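Local atomic coordinates of glyoxalase family protein (PDB entry 2P25), a protein that is of unestablished function but belongs to the glyoxalase/bleomycin resistance/dioxygenase superfamily, whose members are built from paired beta-alpha-beta-beta-beta modules. Residues Asp46-Gly50 with Ser51-Glu55; Glu82-Glu85 with Glu86-Phe90. All blocks are in the same frame, centred on the assembly; numbering follows the deposited sequence. Where two conformers were deposited one is given.

Contact 1: Asp46-Gly50 with Ser51-Glu55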
ATOM      1  N   ASP A  46      -6.168  10.856  -8.677  1.00 20.27           N
ATOM      2  CA  ASP A  46      -5.266   9.814  -9.219  1.00 20.67           C
ATOM      3  C   ASP A  46      -3.972  10.444  -9.733  1.00 20.43           C
ATOM      4  O   ASP A  46      -3.996  11.373 -10.531  1.00 19.51           O
ATOM      5  CB  ASP A  46      -5.910   9.006 -10.350  1.00 21.39           C
ATOM      6  CG  ASP A  46      -7.106   8.175  -9.883  1.00 25.08           C
ATOM      7  OD1 ASP A  46      -6.974   7.447  -8.894  1.00 28.47           O
ATOM      8  OD2 ASP A  46      -8.164   8.223 -10.533  1.00 29.42           O
ATOM      9  N   LEU A  47      -2.848   9.909  -9.275  1.00 19.99           N
ATOM     10  CA  LEU A  47      -1.527  10.487  -9.559  1.00 20.60           C
ATOM     11  C   LEU A  47      -0.642   9.447 -10.217  1.00 22.35           C
ATOM     12  O   LEU A  47      -0.769   8.255  -9.947  1.00 22.18           O
ATOM     13  CB  LEU A  47      -0.856  10.939  -8.257  1.00 19.89           C
ATOM     14  CG  LEU A  47      -1.585  11.963  -7.380  1.00 19.69           C
ATOM     15  CD1 LEU A  47      -0.791  12.342  -6.149  1.00 18.35           C
ATOM     16  CD2 LEU A  47      -1.938  13.222  -8.187  1.00 19.31           C
ATOM     17  N   LYS A  48       0.273   9.905 -11.060  1.00 24.38           N
ATOM     18  CA  LYS A  48       1.098   8.996 -11.810  1.00 28.83           C
ATOM     19  C   LYS A  48       2.528   9.479 -11.660  1.00 30.67           C
ATOM     20  O   LYS A  48       2.794  10.671 -11.857  1.00 30.76           O
ATOM     21  CB  LYS A  48       0.712   9.075 -13.290  1.00 30.01           C
ATOM     22  CG  LYS A  48       1.181   7.917 -14.170  1.00 33.67           C
ATOM     23  CD  LYS A  48       0.088   6.846 -14.284  1.00 38.56           C
ATOM     24  CE  LYS A  48       0.482   5.751 -15.262  1.00 40.78           C
ATOM     25  NZ  LYS A  48       1.539   4.883 -14.663  1.00 42.33           N
ATOM     26  N   LEU A  49       3.433   8.572 -11.302  1.00 32.23           N
ATOM     27  CA  LEU A  49       4.859   8.802 -11.596  1.00 32.69           C
ATOM     28  C   LEU A  49       5.489   7.579 -12.241  1.00 33.45           C
ATOM     29  O   LEU A  49       5.553   6.501 -11.637  1.00 31.53           O
ATOM     30  CB  LEU A  49       5.654   9.229 -10.355  1.00 33.08           C
ATOM     31  CG  LEU A  49       7.133   9.595 -10.598  1.00 32.86           C
ATOM     32  CD1 LEU A  49       7.307  10.820 -11.506  1.00 32.65           C
ATOM     33  CD2 LEU A  49       7.859   9.819  -9.297  1.00 33.26           C
ATOM     34  N   GLY A  50       5.972   7.762 -13.468  1.00 34.72           N
ATOM     35  CA  GLY A  50       6.499   6.646 -14.243  1.00 36.71           C
ATOM     36  C   GLY A  50       5.350   5.721 -14.598  1.00 37.87           C
ATOM     37  O   GLY A  50       4.431   6.125 -15.314  1.00 38.51           O
ATOM     38  N   SER A  51       5.395   4.491 -14.084  1.00 38.16           N
ATOM     39  CA  SER A  51       4.405   3.477 -14.418  1.00 38.48           C
ATOM     40  C   SER A  51       3.618   3.187 -13.152  1.00 38.10           C
ATOM     41  O   SER A  51       2.709   2.370 -13.131  1.00 39.14           O
ATOM     42  CB  SER A  51       5.084   2.215 -14.962  1.00 38.80           C
ATOM     43  OG  SER A  51       5.689   1.463 -13.920  1.00 40.76           O
ATOM     44  N   GLN A  52       3.990   3.902 -12.097  1.00 37.06           N
ATOM     45  CA  GLN A  52       3.385   3.812 -10.797  1.00 35.92           C
ATOM     46  C   GLN A  52       2.107   4.669 -10.749  1.00 34.49           C
ATOM     47  O   GLN A  52       2.080   5.765 -11.299  1.00 34.75           O
ATOM     48  CB  GLN A  52       4.398   4.318  -9.786  1.00 36.09           C
ATOM     49  CG  GLN A  52       4.097   3.933  -8.378  1.00 36.48           C
ATOM     50  CD  GLN A  52       4.802   4.821  -7.398  1.00 37.14           C
ATOM     51  OE1 GLN A  52       5.925   5.270  -7.652  1.00 37.55           O
ATOM     52  NE2 GLN A  52       4.160   5.078  -6.264  1.00 35.38           N
ATOM     53  N   GLU A  53       1.055   4.168 -10.106  1.00 32.62           N
ATOM     54  CA  GLU A  53      -0.142   4.986  -9.895  1.00 29.91           C
ATOM     55  C   GLU A  53      -0.536   5.043  -8.428  1.00 27.97           C
ATOM     56  O   GLU A  53      -0.464   4.042  -7.701  1.00 25.08           O
ATOM     57  CB  GLU A  53      -1.294   4.483 -10.752  1.00 30.89           C
ATOM     58  CG  GLU A  53      -2.550   5.341 -10.704  1.00 33.53           C
ATOM     59  CD  GLU A  53      -3.447   5.135 -11.936  1.00 38.68           C
ATOM     60  OE1 GLU A  53      -2.928   4.765 -13.016  1.00 39.97           O
ATOM     61  OE2 GLU A  53      -4.673   5.352 -11.815  1.00 41.48           O
ATOM     62  N   LEU A  54      -0.932   6.232  -7.996  1.00 25.57           N
ATOM     63  CA  LEU A  54      -1.314   6.440  -6.613  1.00 24.78           C
ATOM     64  C   LEU A  54      -2.701   7.052  -6.620  1.00 24.19           C
ATOM     65  O   LEU A  54      -2.927   8.050  -7.302  1.00 24.80           O
ATOM     66  CB  LEU A  54      -0.298   7.391  -5.967  1.00 25.57           C
ATOM     67  CG  LEU A  54       0.127   7.282  -4.533  1.00 28.85           C
ATOM     68  CD1 LEU A  54       0.791   5.916  -4.262  1.00 28.09           C
ATOM     69  CD2 LEU A  54       1.068   8.446  -4.265  1.00 26.62           C
ATOM     70  N   GLU A  55      -3.642   6.434  -5.920  1.00 21.57           N
ATOM     71  CA  GLU A  55      -5.012   6.931  -5.815  1.00 21.52           C
ATOM     72  C   GLU A  55      -5.251   7.504  -4.433  1.00 21.72           C
ATOM     73  O   GLU A  55      -5.141   6.777  -3.449  1.00 21.90           O
ATOM     74  CB  GLU A  55      -5.935   5.765  -6.029  1.00 23.25           C
ATOM     75  CG  GLU A  55      -7.367   6.047  -6.166  1.00 26.79           C
ATOM     76  CD  GLU A  55      -8.053   4.866  -6.815  1.00 29.80           C
ATOM     77  OE1 GLU A  55      -7.934   4.686  -8.062  1.00 33.86           O
ATOM     78  OE2 GLU A  55      -8.680   4.109  -6.070  1.00 28.34           O
TER
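Asp46 and Glu55 face each other as a non-hydrogen-bonded pair of two antiparallel strands, their side chains lying side by side and pointing the same way. Asp46 OD1 comes to 3.0 Å from Glu55 OE1, with the carboxylate planes turned 54° apart. The two acceptors do not bond each other; Lys44 bridges them, with salt bridges to Asp46 OD2 and Glu55 OE1, and Arg33 also pairs with Asp46 OD2. With these bases at hand, acidic side chains suit both buried positions. Glu53 crosses Asp46 obliquely, its OE2 4.1 Å from Asp46 CB.

On the other face Leu47 and Leu54 meet, CB to CB at 4.3 Å, and their branched apolar ends pack on Tyr23 of helix 16-26 and on Phe29. Their backbones bond both ways: Leu47 N reaches Leu54 O at 2.7 Å and Leu54 N reaches Leu47 O at 2.8 Å.

Toward the turn, the Lys48 chain starts with CG anti to the backbone N (chi1 -163°) and bends at chi2 and chi4, which carries NZ over the turn to Gly50 O at 3.2 Å. Gly50 has a positive phi of 68°, easy for a residue without CB, while exposed Ser51, the second corner, is small and polar. Gln52 N closes the turn on Leu49 O at 3.1 Å. This tight two-residue type II' beta hairpin joins neighbouring strands of a glyoxalase-fold sheet.

Contact 2: Glu82-Glu85 with Glu86-Phe90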
ATOM      1  N   GLU A  82      18.533   4.617  -5.332  1.00 20.89           N
ATOM      2  CA  GLU A  82      19.878   4.233  -5.727  1.00 23.37           C
ATOM      3  C   GLU A  82      20.891   4.679  -4.678  1.00 22.47           C
ATOM      4  O   GLU A  82      21.736   3.899  -4.251  1.00 23.42           O
ATOM      5  CB  GLU A  82      20.212   4.851  -7.088  1.00 24.03           C
ATOM      6  CG  GLU A  82      19.172   4.541  -8.167  1.00 27.61           C
ATOM      7  CD  GLU A  82      19.527   5.059  -9.573  1.00 28.59           C
ATOM      8  OE1 GLU A  82      20.620   5.683  -9.786  1.00 34.67           O
ATOM      9  OE2 GLU A  82      18.680   4.837 -10.483  1.00 35.10           O
ATOM     10  N   HIS A  83      20.823   5.944  -4.290  0.50 21.87           N
ATOM     11  CA  HIS A  83      21.714   6.451  -3.265  0.50 21.01           C
ATOM     12  C   HIS A  83      20.882   7.276  -2.304  0.50 20.50           C
ATOM     13  O   HIS A  83      20.375   8.359  -2.638  0.50 20.65           O
ATOM     14  CB  HIS A  83      22.899   7.230  -3.858  0.50 20.93           C
ATOM     15  CG  HIS A  83      24.128   7.179  -3.002  0.50 20.41           C
ATOM     16  ND1 HIS A  83      24.562   8.251  -2.252  0.50 19.80           N
ATOM     17  CD2 HIS A  83      24.994   6.168  -2.751  0.50 20.36           C
ATOM     18  CE1 HIS A  83      25.650   7.907  -1.587  0.50 19.05           C
ATOM     19  NE2 HIS A  83      25.936   6.649  -1.876  0.50 20.21           N
ATOM     20  N   ILE A  84      20.697   6.705  -1.123  1.00 19.72           N
ATOM     21  CA  ILE A  84      19.720   7.211  -0.144  1.00 17.98           C
ATOM     22  C   ILE A  84      20.010   8.625   0.394  1.00 17.26           C
ATOM     23  O   ILE A  84      19.093   9.411   0.595  1.00 16.90           O
ATOM     24  CB  ILE A  84      19.517   6.194   0.989  1.00 17.54           C
ATOM     25  CG1 ILE A  84      18.227   6.488   1.757  1.00 17.45           C
ATOM     26  CG2 ILE A  84      20.767   6.116   1.896  1.00 16.68           C
ATOM     27  CD1 ILE A  84      17.748   5.281   2.546  1.00 16.73           C
ATOM     28  N   GLU A  85      21.287   8.963   0.547  1.00 16.38           N
ATOM     29  CA  GLU A  85      21.685  10.259   1.099  1.00 15.96           C
ATOM     30  C   GLU A  85      21.158  11.424   0.276  1.00 16.16           C
ATOM     31  O   GLU A  85      20.695  12.429   0.839  1.00 16.35           O
ATOM     32  CB  GLU A  85      23.228  10.322   1.244  1.00 16.13           C
ATOM     33  CG  GLU A  85      23.730   9.396   2.369  1.00 17.27           C
ATOM     34  CD  GLU A  85      24.052   7.963   1.915  1.00 19.57           C
ATOM     35  OE1 GLU A  85      23.871   7.617   0.727  1.00 19.73           O
ATOM     36  OE2 GLU A  85      24.478   7.156   2.777  1.00 22.88           O
ATOM     37  N   GLU A  86      21.207  11.295  -1.052  1.00 16.38           N
ATOM     38  CA  GLU A  86      20.713  12.373  -1.918  1.00 18.37           C
ATOM     39  C   GLU A  86      19.204  12.540  -1.837  1.00 17.46           C
ATOM     40  O   GLU A  86      18.692  13.664  -1.901  1.00 17.29           O
ATOM     41  CB  GLU A  86      21.169  12.224  -3.370  1.00 18.32           C
ATOM     42  CG  GLU A  86      20.558  11.091  -4.159  1.00 22.17           C
ATOM     43  CD  GLU A  86      20.975  11.115  -5.622  1.00 23.40           C
ATOM     44  OE1 GLU A  86      21.867  11.920  -5.960  1.00 29.73           O
ATOM     45  OE2 GLU A  86      20.440  10.317  -6.427  1.00 30.08           O
ATOM     46  N   VAL A  87      18.497  11.418  -1.700  1.00 16.00           N
ATOM     47  CA  VAL A  87      17.033  11.480  -1.580  1.00 15.68           C
ATOM     48  C   VAL A  87      16.654  12.130  -0.240  1.00 16.02           C
ATOM     49  O   VAL A  87      15.766  12.996  -0.177  1.00 16.12           O
ATOM     50  CB  VAL A  87      16.364  10.106  -1.808  1.00 16.65           C
ATOM     51  CG1 VAL A  87      14.842  10.271  -1.848  1.00 16.10           C
ATOM     52  CG2 VAL A  87      16.859   9.493  -3.137  1.00 17.28           C
ATOM     53  N   ILE A  88      17.324  11.715   0.832  1.00 14.75           N
ATOM     54  CA  ILE A  88      17.136  12.368   2.134  1.00 15.53           C
ATOM     55  C   ILE A  88      17.395  13.875   2.044  1.00 16.09           C
ATOM     56  O   ILE A  88      16.596  14.689   2.531  1.00 16.35           O
ATOM     57  CB  ILE A  88      18.008  11.684   3.210  1.00 15.60           C
ATOM     58  CG1 ILE A  88      17.445  10.297   3.543  1.00 16.43           C
ATOM     59  CG2 ILE A  88      18.105  12.543   4.480  1.00 17.26           C
ATOM     60  CD1 ILE A  88      18.445   9.428   4.299  1.00 17.35           C
ATOM     61  N   ALA A  89      18.508  14.265   1.407  1.00 15.80           N
ATOM     62  CA  ALA A  89      18.840  15.672   1.285  1.00 16.39           C
ATOM     63  C   ALA A  89      17.723  16.409   0.551  1.00 17.11           C
ATOM     64  O   ALA A  89      17.288  17.485   0.995  1.00 16.71           O
ATOM     65  CB  ALA A  89      20.184  15.853   0.557  1.00 16.39           C
ATOM     66  N   PHE A  90      17.269  15.836  -0.569  1.00 16.81           N
ATOM     67  CA  PHE A  90      16.160  16.399  -1.348  1.00 17.66           C
ATOM     68  C   PHE A  90      14.909  16.614  -0.487  1.00 17.99           C
ATOM     69  O   PHE A  90      14.326  17.702  -0.482  1.00 18.71           O
ATOM     70  CB  PHE A  90      15.832  15.528  -2.588  1.00 18.07           C
ATOM     71  CG  PHE A  90      14.530  15.906  -3.254  1.00 18.70           C
ATOM     72  CD1 PHE A  90      14.477  16.962  -4.156  1.00 22.49           C
ATOM     73  CD2 PHE A  90      13.351  15.225  -2.934  1.00 20.98           C
ATOM     74  CE1 PHE A  90      13.263  17.317  -4.762  1.00 24.17           C
ATOM     75  CE2 PHE A  90      12.139  15.572  -3.526  1.00 23.89           C
ATOM     76  CZ  PHE A  90      12.092  16.617  -4.430  1.00 23.16           C
TER
HETATM   77  O   HOH W   1      19.324   8.007  -5.287  1.00 31.49           O
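A water molecule joins His83 to Glu86 at the start of helix 84-93: it accepts from His83 N at 2.7 Å and donates to Glu86 OE2 at 2.8 Å. His83 is the N-cap residue, and the carboxylate of Glu86 fits this first turn, where its negative charge probably interacts well with the helix dipole. CG of Glu86 sits between the backbone N and the carbonyl carbon (chi1 70°), which turns the chain back so that CG lies 3.1 Å from His83 O. The direct bond from Glu86 N to that carbonyl is weak.

Regular helical bonding follows. Ile88 N meets Ile84 O at 2.9 Å in an almost straight bond (N-H...O 176°), and Ala89 N binds Glu85 O. One turn apart, Ile84 CG1 touches Ile88 CD1 at 3.9 Å, the two chains crossing at a slant; large apolar side chains suit a helix face turned toward the sheet. Glu85 instead carries its carboxylate to a salt bridge with Lys110.

The helix lies against the sheet that contains strands 110-115 and 121-125: Ile84, Val87 and Ile88 rest on Leu124 of strand 121-125, and Ile88 also on Thr112 of strand 110-115. Val87 and Phe90 pack on Phe3 of the second subunit.

Contact 1 lies within one four-stranded sheet, and contact 2 on a helix that packs against the other. The hairpin 46-55 supplies the two central strands of the first sheet, whereas 82-90 opens the helix. Their centres are 21 Å apart and their nearest atoms about 9 Å, with no touch between them, and contact 1 is complete in the chain before contact 2 begins. What they share is the dimer: Gln52 of contact 1, and Val87 and Phe90 of contact 2, each pack on Phe3 of the second subunit, whose N-terminal residues thus reach both regions. Contact 1 also meets His76 of that subunit through Glu55.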